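Local atomic coordinates of putative glyoxalase superfamily protein (Ralstonia eutropha, PDB entry 3IUZ), a protein that probably acts as an iron(II)-dependent dioxygenase and decarboxylase of 2-oxoadipate, yielding 2-hydroxyglutarate, within the glyoxalase superfamily. Residues R18-V28 and M51-D59; F236-V246 and S301-D309. All blocks are in the same frame, centred on the assembly; numbering follows the deposited sequence.

Contact 1. Residues R18-V28 and M51-D59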
loop_
_atom_site.group_PDB
_atom_site.type_symbol
_atom_site.label_atom_id
_atom_site.label_comp_id
_atom_site.label_asym_id
_atom_site.label_seq_id
_atom_site.Cartn_x
_atom_site.Cartn_y
_atom_site.Cartn_z
ATOM N N ARG A 18 -2.285 17.323 -10.781
ATOM C CA ARG A 18 -1.710 16.121 -10.208
ATOM C C ARG A 18 -2.150 14.904 -11.049
ATOM O O ARG A 18 -1.388 13.980 -11.255
ATOM C CB ARG A 18 -2.158 15.989 -8.752
ATOM C CG ARG A 18 -1.073 15.799 -7.713
ATOM C CD ARG A 18 -0.364 14.493 -7.999
ATOM N NE ARG A 18 0.221 13.794 -6.831
ATOM C CZ ARG A 18 1.500 13.400 -6.751
ATOM N NH1 ARG A 18 2.358 13.702 -7.739
ATOM N NH2 ARG A 18 1.939 12.699 -5.696
ATOM N N THR A 19 -3.381 14.918 -11.550
ATOM C CA THR A 19 -3.894 13.831 -12.396
ATOM C C THR A 19 -3.173 13.753 -13.711
ATOM O O THR A 19 -2.811 12.669 -14.160
ATOM C CB THR A 19 -5.408 14.002 -12.610
ATOM O OG1 THR A 19 -6.031 13.787 -11.334
ATOM C CG2 THR A 19 -5.975 13.054 -13.692
ATOM N N ARG A 20 -2.981 14.910 -14.336
ATOM C CA ARG A 20 -2.196 14.989 -15.553
ATOM C C ARG A 20 -0.826 14.367 -15.367
ATOM O O ARG A 20 -0.432 13.586 -16.185
ATOM C CB ARG A 20 -2.092 16.450 -16.066
ATOM C CG ARG A 20 -3.236 16.813 -17.007
ATOM C CD ARG A 20 -3.027 18.156 -17.778
ATOM N NE ARG A 20 -3.317 19.334 -16.942
ATOM C CZ ARG A 20 -2.410 20.081 -16.290
ATOM N NH1 ARG A 20 -1.100 19.820 -16.349
ATOM N NH2 ARG A 20 -2.821 21.113 -15.558
ATOM N N HIS A 21 -0.125 14.700 -14.295
ATOM C CA HIS A 21 1.216 14.139 -14.060
ATOM C C HIS A 21 1.120 12.620 -13.862
ATOM O O HIS A 21 1.878 11.844 -14.450
ATOM C CB HIS A 21 1.833 14.770 -12.807
ATOM C CG HIS A 21 3.087 14.096 -12.319
ATOM N ND1 HIS A 21 4.293 14.162 -12.997
ATOM C CD2 HIS A 21 3.340 13.402 -11.180
ATOM C CE1 HIS A 21 5.213 13.490 -12.327
ATOM N NE2 HIS A 21 4.670 13.042 -11.208
ATOM N N LEU A 22 0.163 12.207 -13.040
ATOM C CA LEU A 22 0.010 10.805 -12.731
ATOM C C LEU A 22 -0.309 9.972 -14.006
ATOM O O LEU A 22 0.236 8.870 -14.187
ATOM C CB LEU A 22 -1.056 10.630 -11.638
ATOM C CG LEU A 22 -0.897 9.357 -10.810
ATOM C CD1 LEU A 22 0.491 9.267 -10.166
ATOM C CD2 LEU A 22 -2.013 9.281 -9.777
ATOM N N LEU A 23 -1.152 10.510 -14.892
ATOM C CA LEU A 23 -1.553 9.762 -16.082
ATOM C C LEU A 23 -0.389 9.711 -17.067
ATOM O O LEU A 23 -0.257 8.769 -17.830
ATOM C CB LEU A 23 -2.816 10.333 -16.748
ATOM C CG LEU A 23 -4.168 10.156 -16.030
ATOM C CD1 LEU A 23 -5.244 11.007 -16.679
ATOM C CD2 LEU A 23 -4.625 8.701 -15.988
ATOM N N SER A 24 0.483 10.713 -17.071
ATOM C CA SER A 24 1.615 10.603 -17.964
ATOM C C SER A 24 2.683 9.668 -17.387
ATOM O O SER A 24 3.465 9.128 -18.130
ATOM C CB SER A 24 2.203 11.965 -18.274
ATOM O OG SER A 24 2.964 12.383 -17.174
ATOM N N LEU A 25 2.672 9.434 -16.080
ATOM C CA LEU A 25 3.727 8.651 -15.420
ATOM C C LEU A 25 3.391 7.141 -15.334
ATOM O O LEU A 25 4.222 6.306 -15.675
ATOM C CB LEU A 25 3.949 9.171 -14.002
ATOM C CG LEU A 25 4.936 8.424 -13.127
ATOM C CD1 LEU A 25 6.358 8.505 -13.702
ATOM C CD2 LEU A 25 4.808 8.962 -11.653
ATOM N N VAL A 26 2.190 6.832 -14.850
ATOM C CA VAL A 26 1.810 5.484 -14.457
ATOM C C VAL A 26 0.945 4.827 -15.537
ATOM O O VAL A 26 -0.141 5.339 -15.862
ATOM C CB VAL A 26 1.030 5.490 -13.165
ATOM C CG1 VAL A 26 0.665 4.042 -12.733
ATOM C CG2 VAL A 26 1.850 6.186 -12.070
ATOM N N SER A 27 1.418 3.708 -16.091
ATOM C CA SER A 27 0.642 2.999 -17.116
ATOM C C SER A 27 -0.649 2.498 -16.578
ATOM O O SER A 27 -0.729 1.992 -15.440
ATOM C CB SER A 27 1.384 1.803 -17.671
ATOM O OG SER A 27 2.516 2.254 -18.356
ATOM N N VAL A 28 -1.683 2.617 -17.407
ATOM C CA VAL A 28 -2.945 1.996 -17.112
ATOM C C VAL A 28 -2.963 0.712 -17.896
ATOM O O VAL A 28 -2.776 0.695 -19.111
ATOM C CB VAL A 28 -4.155 2.918 -17.511
ATOM C CG1 VAL A 28 -5.464 2.171 -17.376
ATOM C CG2 VAL A 28 -4.171 4.152 -16.681
HETATM N N MSE A 51 -3.890 4.155 -8.089
HETATM C CA MSE A 51 -3.126 5.247 -8.568
HETATM C C MSE A 51 -3.137 6.421 -7.558
HETATM O O MSE A 51 -2.137 7.136 -7.439
HETATM C CB MSE A 51 -3.642 5.658 -9.962
HETATM C CG MSE A 51 -3.331 4.581 -11.097
HETATM SE SE MSE A 51 -4.153 5.039 -12.718
HETATM C CE MSE A 51 -2.828 6.242 -13.471
ATOM N N VAL A 52 -4.281 6.645 -6.890
ATOM C CA VAL A 52 -4.398 7.697 -5.907
ATOM C C VAL A 52 -3.495 7.346 -4.749
ATOM O O VAL A 52 -2.747 8.218 -4.251
ATOM C CB VAL A 52 -5.856 7.935 -5.480
ATOM C CG1 VAL A 52 -5.915 8.914 -4.298
ATOM C CG2 VAL A 52 -6.674 8.403 -6.701
ATOM N N LEU A 53 -3.469 6.054 -4.387
ATOM C CA LEU A 53 -2.673 5.601 -3.262
ATOM C C LEU A 53 -1.162 5.696 -3.584
ATOM O O LEU A 53 -0.355 6.077 -2.748
ATOM C CB LEU A 53 -3.077 4.169 -2.825
ATOM C CG LEU A 53 -4.455 4.044 -2.144
ATOM C CD1 LEU A 53 -4.806 2.547 -1.899
ATOM C CD2 LEU A 53 -4.497 4.876 -0.833
ATOM N N PHE A 54 -0.810 5.343 -4.803
ATOM C CA PHE A 54 0.524 5.523 -5.345
ATOM C C PHE A 54 0.966 6.998 -5.281
ATOM O O PHE A 54 2.044 7.307 -4.776
ATOM C CB PHE A 54 0.599 4.979 -6.777
ATOM C CG PHE A 54 1.990 5.033 -7.375
ATOM C CD1 PHE A 54 2.927 4.073 -7.050
ATOM C CD2 PHE A 54 2.368 6.061 -8.227
ATOM C CE1 PHE A 54 4.236 4.114 -7.584
ATOM C CE2 PHE A 54 3.692 6.146 -8.728
ATOM C CZ PHE A 54 4.623 5.128 -8.439
ATOM N N ALA A 55 0.120 7.913 -5.720
ATOM C CA ALA A 55 0.432 9.321 -5.605
ATOM C C ALA A 55 0.688 9.742 -4.159
ATOM O O ALA A 55 1.557 10.597 -3.896
ATOM C CB ALA A 55 -0.650 10.153 -6.231
ATOM N N GLY A 56 -0.063 9.153 -3.238
ATOM C CA GLY A 56 0.108 9.350 -1.799
ATOM C C GLY A 56 1.458 8.819 -1.315
ATOM O O GLY A 56 2.121 9.459 -0.475
ATOM N N ILE A 57 1.917 7.694 -1.853
ATOM C CA ILE A 57 3.281 7.195 -1.532
ATOM C C ILE A 57 4.326 8.179 -1.992
ATOM O O ILE A 57 5.234 8.516 -1.233
ATOM C CB ILE A 57 3.637 5.818 -2.137
ATOM C CG1 ILE A 57 3.627 4.754 -1.054
ATOM C CG2 ILE A 57 5.085 5.799 -2.791
ATOM C CD1 ILE A 57 4.514 5.029 0.094
ATOM N N LEU A 58 4.209 8.648 -3.228
ATOM C CA LEU A 58 5.149 9.610 -3.769
ATOM C C LEU A 58 5.231 10.885 -2.912
ATOM O O LEU A 58 6.320 11.477 -2.796
ATOM C CB LEU A 58 4.794 9.958 -5.217
ATOM C CG LEU A 58 4.933 8.825 -6.253
ATOM C CD1 LEU A 58 4.670 9.412 -7.639
ATOM C CD2 LEU A 58 6.330 8.110 -6.182
ATOM N N ASP A 59 4.102 11.310 -2.331
ATOM C CA ASP A 59 4.089 12.508 -1.496
ATOM C C ASP A 59 4.961 12.323 -0.244
ATOM O O ASP A 59 5.351 13.304 0.358
ATOM C CB ASP A 59 2.678 12.828 -0.999
ATOM C CG ASP A 59 1.733 13.285 -2.109
ATOM O OD1 ASP A 59 2.200 13.703 -3.176
ATOM O OD2 ASP A 59 0.500 13.234 -1.882
#

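Contact 2. Residues F236-V246 and S301-D309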
loop_
_atom_site.group_PDB
_atom_site.type_symbol
_atom_site.label_atom_id
_atom_site.label_comp_id
_atom_site.label_asym_id
_atom_site.label_seq_id
_atom_site.Cartn_x
_atom_site.Cartn_y
_atom_site.Cartn_z
ATOM N N PHE A 236 0.737 2.519 3.393
ATOM C CA PHE A 236 1.631 1.696 2.552
ATOM C C PHE A 236 3.095 1.712 3.083
ATOM O O PHE A 236 3.659 2.801 3.324
ATOM C CB PHE A 236 1.647 2.222 1.098
ATOM C CG PHE A 236 0.565 1.653 0.159
ATOM C CD1 PHE A 236 -0.359 0.704 0.565
ATOM C CD2 PHE A 236 0.529 2.070 -1.180
ATOM C CE1 PHE A 236 -1.317 0.224 -0.343
ATOM C CE2 PHE A 236 -0.413 1.576 -2.076
ATOM C CZ PHE A 236 -1.310 0.653 -1.678
ATOM N N ASN A 237 3.696 0.534 3.217
ATOM C CA ASN A 237 5.074 0.361 3.611
ATOM C C ASN A 237 5.987 0.647 2.395
ATOM O O ASN A 237 7.102 1.202 2.538
ATOM C CB ASN A 237 5.268 -1.059 4.076
ATOM C CG ASN A 237 6.693 -1.377 4.460
ATOM O OD1 ASN A 237 7.389 -1.979 3.689
ATOM N ND2 ASN A 237 7.126 -0.960 5.673
ATOM N N HIS A 238 5.507 0.256 1.210
ATOM C CA HIS A 238 6.219 0.518 -0.005
ATOM C C HIS A 238 5.309 0.356 -1.204
ATOM O O HIS A 238 4.223 -0.270 -1.106
ATOM C CB HIS A 238 7.485 -0.369 -0.097
ATOM C CG HIS A 238 7.215 -1.836 -0.300
ATOM N ND1 HIS A 238 7.246 -2.757 0.730
ATOM C CD2 HIS A 238 6.936 -2.542 -1.424
ATOM C CE1 HIS A 238 7.022 -3.965 0.243
ATOM N NE2 HIS A 238 6.790 -3.856 -1.052
ATOM N N ALA A 239 5.707 1.003 -2.293
ATOM C CA ALA A 239 5.141 0.751 -3.594
ATOM C C ALA A 239 6.220 0.175 -4.478
ATOM O O ALA A 239 7.389 0.548 -4.360
ATOM C CB ALA A 239 4.609 2.014 -4.225
ATOM N N THR A 240 5.801 -0.660 -5.426
ATOM C CA THR A 240 6.723 -1.382 -6.286
ATOM C C THR A 240 6.413 -1.180 -7.743
ATOM O O THR A 240 5.239 -1.189 -8.161
ATOM C CB THR A 240 6.700 -2.872 -5.936
ATOM O OG1 THR A 240 7.018 -3.010 -4.554
ATOM C CG2 THR A 240 7.699 -3.730 -6.780
ATOM N N ASP A 241 7.473 -1.049 -8.528
ATOM C CA ASP A 241 7.390 -0.608 -9.926
ATOM C C ASP A 241 7.957 -1.777 -10.702
ATOM O O ASP A 241 9.077 -2.223 -10.419
ATOM C CB ASP A 241 8.226 0.674 -10.072
ATOM C CG ASP A 241 8.279 1.248 -11.475
ATOM O OD1 ASP A 241 7.764 0.644 -12.452
ATOM O OD2 ASP A 241 8.859 2.370 -11.600
ATOM N N ARG A 242 7.169 -2.277 -11.655
ATOM C CA ARG A 242 7.552 -3.447 -12.434
ATOM C C ARG A 242 8.369 -3.012 -13.652
ATOM O O ARG A 242 7.844 -2.316 -14.547
ATOM C CB ARG A 242 6.326 -4.256 -12.884
ATOM C CG ARG A 242 6.709 -5.555 -13.574
ATOM C CD ARG A 242 5.461 -6.258 -14.179
ATOM N NE ARG A 242 4.418 -6.455 -13.158
ATOM C CZ ARG A 242 3.178 -6.825 -13.405
ATOM N NH1 ARG A 242 2.772 -6.982 -14.661
ATOM N NH2 ARG A 242 2.325 -7.033 -12.398
ATOM N N VAL A 243 9.640 -3.408 -13.677
ATOM C CA VAL A 243 10.597 -2.965 -14.693
ATOM C C VAL A 243 11.173 -4.162 -15.411
ATOM O O VAL A 243 11.081 -5.318 -14.938
ATOM C CB VAL A 243 11.740 -2.070 -14.090
ATOM C CG1 VAL A 243 11.143 -0.785 -13.453
ATOM C CG2 VAL A 243 12.575 -2.846 -13.020
ATOM N N ASP A 244 11.771 -3.895 -16.581
ATOM C CA ASP A 244 12.336 -4.960 -17.411
ATOM C C ASP A 244 13.537 -5.598 -16.784
ATOM O O ASP A 244 13.775 -6.785 -17.005
ATOM C CB ASP A 244 12.816 -4.428 -18.762
ATOM C CG ASP A 244 11.679 -3.998 -19.680
ATOM O OD1 ASP A 244 10.530 -4.502 -19.543
ATOM O OD2 ASP A 244 11.969 -3.154 -20.559
ATOM N N ASP A 245 14.337 -4.820 -16.055
ATOM C CA ASP A 245 15.605 -5.313 -15.548
ATOM C C ASP A 245 16.069 -4.615 -14.287
ATOM O O ASP A 245 16.670 -3.543 -14.344
ATOM C CB ASP A 245 16.717 -5.190 -16.628
ATOM C CG ASP A 245 18.121 -5.566 -16.097
ATOM O OD1 ASP A 245 18.286 -6.348 -15.141
ATOM O OD2 ASP A 245 19.090 -5.036 -16.640
ATOM N N VAL A 246 15.855 -5.248 -13.136
ATOM C CA VAL A 246 16.181 -4.597 -11.892
ATOM C C VAL A 246 17.672 -4.437 -11.735
ATOM O O VAL A 246 18.096 -3.525 -11.020
ATOM C CB VAL A 246 15.644 -5.320 -10.589
ATOM C CG1 VAL A 246 14.181 -5.161 -10.467
ATOM C CG2 VAL A 246 16.100 -6.778 -10.539
ATOM N N SER A 301 8.502 5.009 4.544
ATOM C CA SER A 301 8.218 4.023 3.500
ATOM C C SER A 301 9.257 4.099 2.388
ATOM O O SER A 301 10.117 4.993 2.391
ATOM C CB SER A 301 6.825 4.325 2.982
ATOM O OG SER A 301 5.886 4.121 4.029
ATOM N N PHE A 302 9.179 3.199 1.410
ATOM C CA PHE A 302 10.190 3.089 0.345
ATOM C C PHE A 302 9.573 2.767 -1.017
ATOM O O PHE A 302 8.361 2.441 -1.126
ATOM C CB PHE A 302 11.344 2.110 0.695
ATOM C CG PHE A 302 10.960 0.644 0.871
ATOM C CD1 PHE A 302 10.567 0.163 2.105
ATOM C CD2 PHE A 302 11.033 -0.252 -0.190
ATOM C CE1 PHE A 302 10.281 -1.168 2.305
ATOM C CE2 PHE A 302 10.707 -1.592 -0.017
ATOM C CZ PHE A 302 10.345 -2.059 1.250
ATOM N N TYR A 303 10.381 2.957 -2.052
ATOM C CA TYR A 303 10.024 2.684 -3.449
ATOM C C TYR A 303 10.881 1.532 -3.903
ATOM O O TYR A 303 12.102 1.554 -3.754
ATOM C CB TYR A 303 10.301 3.908 -4.312
ATOM C CG TYR A 303 9.709 3.895 -5.710
ATOM C CD1 TYR A 303 10.381 3.308 -6.773
ATOM C CD2 TYR A 303 8.531 4.555 -5.984
ATOM C CE1 TYR A 303 9.861 3.317 -8.050
ATOM C CE2 TYR A 303 8.022 4.606 -7.274
ATOM C CZ TYR A 303 8.665 3.986 -8.288
ATOM O OH TYR A 303 8.125 4.006 -9.565
ATOM N N GLU A 304 10.233 0.527 -4.482
ATOM C CA GLU A 304 10.848 -0.729 -4.806
ATOM C C GLU A 304 10.647 -1.071 -6.283
ATOM O O GLU A 304 9.683 -0.638 -6.911
ATOM C CB GLU A 304 10.223 -1.836 -3.930
ATOM C CG GLU A 304 10.676 -3.295 -4.245
ATOM C CD GLU A 304 9.994 -4.290 -3.326
ATOM O OE1 GLU A 304 8.856 -4.719 -3.615
ATOM O OE2 GLU A 304 10.591 -4.589 -2.285
ATOM N N PHE A 305 11.572 -1.846 -6.811
ATOM C CA PHE A 305 11.538 -2.306 -8.180
ATOM C C PHE A 305 11.429 -3.827 -8.214
ATOM O O PHE A 305 11.996 -4.529 -7.370
ATOM C CB PHE A 305 12.815 -1.925 -8.911
ATOM C CG PHE A 305 13.037 -0.466 -8.999
ATOM C CD1 PHE A 305 12.328 0.306 -9.878
ATOM C CD2 PHE A 305 13.941 0.154 -8.168
ATOM C CE1 PHE A 305 12.517 1.680 -9.958
ATOM C CE2 PHE A 305 14.134 1.540 -8.281
ATOM C CZ PHE A 305 13.407 2.274 -9.176
ATOM N N ILE A 306 10.743 -4.329 -9.245
ATOM C CA ILE A 306 10.554 -5.764 -9.377
ATOM C C ILE A 306 10.605 -6.109 -10.853
ATOM O O ILE A 306 10.137 -5.340 -11.687
ATOM C CB ILE A 306 9.202 -6.205 -8.788
ATOM C CG1 ILE A 306 9.107 -7.745 -8.686
ATOM C CG2 ILE A 306 8.030 -5.610 -9.578
ATOM C CD1 ILE A 306 8.018 -8.180 -7.604
ATOM N N THR A 307 11.218 -7.248 -11.157
ATOM C CA THR A 307 11.114 -7.861 -12.474
ATOM C C THR A 307 10.423 -9.242 -12.317
ATOM O O THR A 307 10.753 -10.024 -11.403
ATOM C CB THR A 307 12.503 -7.982 -13.172
ATOM O OG1 THR A 307 12.945 -6.687 -13.587
ATOM C CG2 THR A 307 12.435 -8.883 -14.404
ATOM N N ARG A 308 9.452 -9.516 -13.168
ATOM C CA ARG A 308 8.690 -10.764 -13.085
ATOM C C ARG A 308 8.820 -11.430 -14.445
ATOM O O ARG A 308 8.346 -10.897 -15.449
ATOM C CB ARG A 308 7.220 -10.522 -12.792
ATOM C CG ARG A 308 6.924 -9.958 -11.471
ATOM C CD ARG A 308 5.406 -9.714 -11.368
ATOM N NE ARG A 308 5.028 -9.216 -10.053
ATOM C CZ ARG A 308 5.078 -9.912 -8.929
ATOM N NH1 ARG A 308 5.443 -11.205 -8.900
ATOM N NH2 ARG A 308 4.692 -9.316 -7.816
ATOM N N ASP A 309 9.450 -12.591 -14.461
ATOM C CA ASP A 309 9.572 -13.348 -15.675
ATOM C C ASP A 309 8.193 -13.820 -16.136
ATOM O O ASP A 309 7.301 -14.088 -15.318
ATOM C CB ASP A 309 10.451 -14.571 -15.444
ATOM C CG ASP A 309 11.924 -14.254 -15.455
ATOM O OD1 ASP A 309 12.312 -13.071 -15.588
ATOM O OD2 ASP A 309 12.688 -15.239 -15.307
HETATM O O HOH W 1 7.161 -6.196 -1.785
HETATM O O HOH W 2 9.215 -7.558 -15.178
#

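Contact 1. Residues R18-V28 and M51-D59
L22 drops its side chain onto the turn M51-A55 where two helices of the alpha-helical part of the chain cross nearly at right angles. The angle between their N-to-C directions is 101°, so contact is confined to one patch plus the loop that follows the first helix.

The patch is mostly apolar. Both methyls of L22 work: CD2 meets A55 CB at 3.9 Å and also lies against M51 O, 3.2 Å away, while CD1 comes to the edge of the F54 ring. V26 CG2 reaches F54 CE2 at 3.8 Å, obliquely to the ring. L25 and L58 meet tip to tip, CD2 to CD1, closing the side that T68 of helix 62-73 also covers. On the other flank the selenomethionine M51 bends at chi3 (85°), which brings its CE among L23, V26 and V28; the chains of L23 and V28 run across it at about a right angle. M51 CE lies 3.9 Å from V26 CB. This apolar layer continues into helix 4-14, with L22 touching L14 and L23 touching A7.

Polar contacts gather at the partly exposed end around R18. A bend at chi2 carries the arginine across A55, with R18 NE lying 3.8 Å from A55 CB. A salt bridge joins R18 NH2 to D59 OD1 at 2.7 Å; OD1 approaches the guanidinium obliquely, although the guanidinium and carboxylate planes are only 14° apart. R18 NH2 also approaches A55 O, near the guanidinium plane, in a weak hydrogen bond of 2.8 Å.

Contact 2. Residues F236-V246 and S301-D309
E304 OE1 is gripped by the hydroxyl of T240 (OG1 to OE1, 2.7 Å), by a water that donates to it, and by Q274 NE2 from outside the two segments. T240 OG1 comes from above the carboxylate plane. Around this group, strands 238-242 and 302-306 pair in parallel within the mixed sheet of the glyoxalase-type fold, from F302 N to N237 O at one end to V243 N to I306 O at the other.

On the face shared by H238, T240 and E304, the side chains of H238 and F302 run alongside each other. The chi1 of F302 (64°) swings its ring beneath H238 CB, a CH-pi contact with CB 3.4 Å from the F302 centroid, while the chi1 of H238 (69°) lays the imidazole beside that ring; the planes are 22° apart but slid past one another, so the rings barely overlap. Rotation of the imidazole is fixed by H238 ND1, which donates in its ring plane to N237 OD1 at 3.1 Å. Farther along this face R242 sends out a guanidinium perpendicular to that of R308; both salt-bridge D81, and R308 NH1 also bonds D322 O.

On the opposite face Y303 OH gives D241 OD2 a 2.7 Å bond from above the carboxylate plane, while V79 N takes D241 OD1. Past the strands, T307 OG1 donates to V243 O (2.7 Å) where the chain turns toward V246.

H82 of strand 80-87 meets the H238 ring and touches E304. Two histidines and a glutamate thus gather on one sheet face, a grouping consistent with the iron(II) requirement of the family.

In the fold
From the N terminus, helix 4-14 leads into helix 16-25, and contact 1 closes the first loop when the chain returns along helix 42-60. Contact 2 opens far later: strand 238-242 runs out, the chain passes through helix 246-252 and two further strands, and strand 293-306 comes back alongside. The two loops follow in series, neither enclosing nor crossing the other. Their centres are about 15 Å apart, yet they touch, because helix 42-60 lies against the sheet: F54 CZ packs on Y303 CE2 at 3.6 Å, and L53 and I57 rest on F236. Helix 42-60 thus joins the N-terminal helical layer to the two parallel strands.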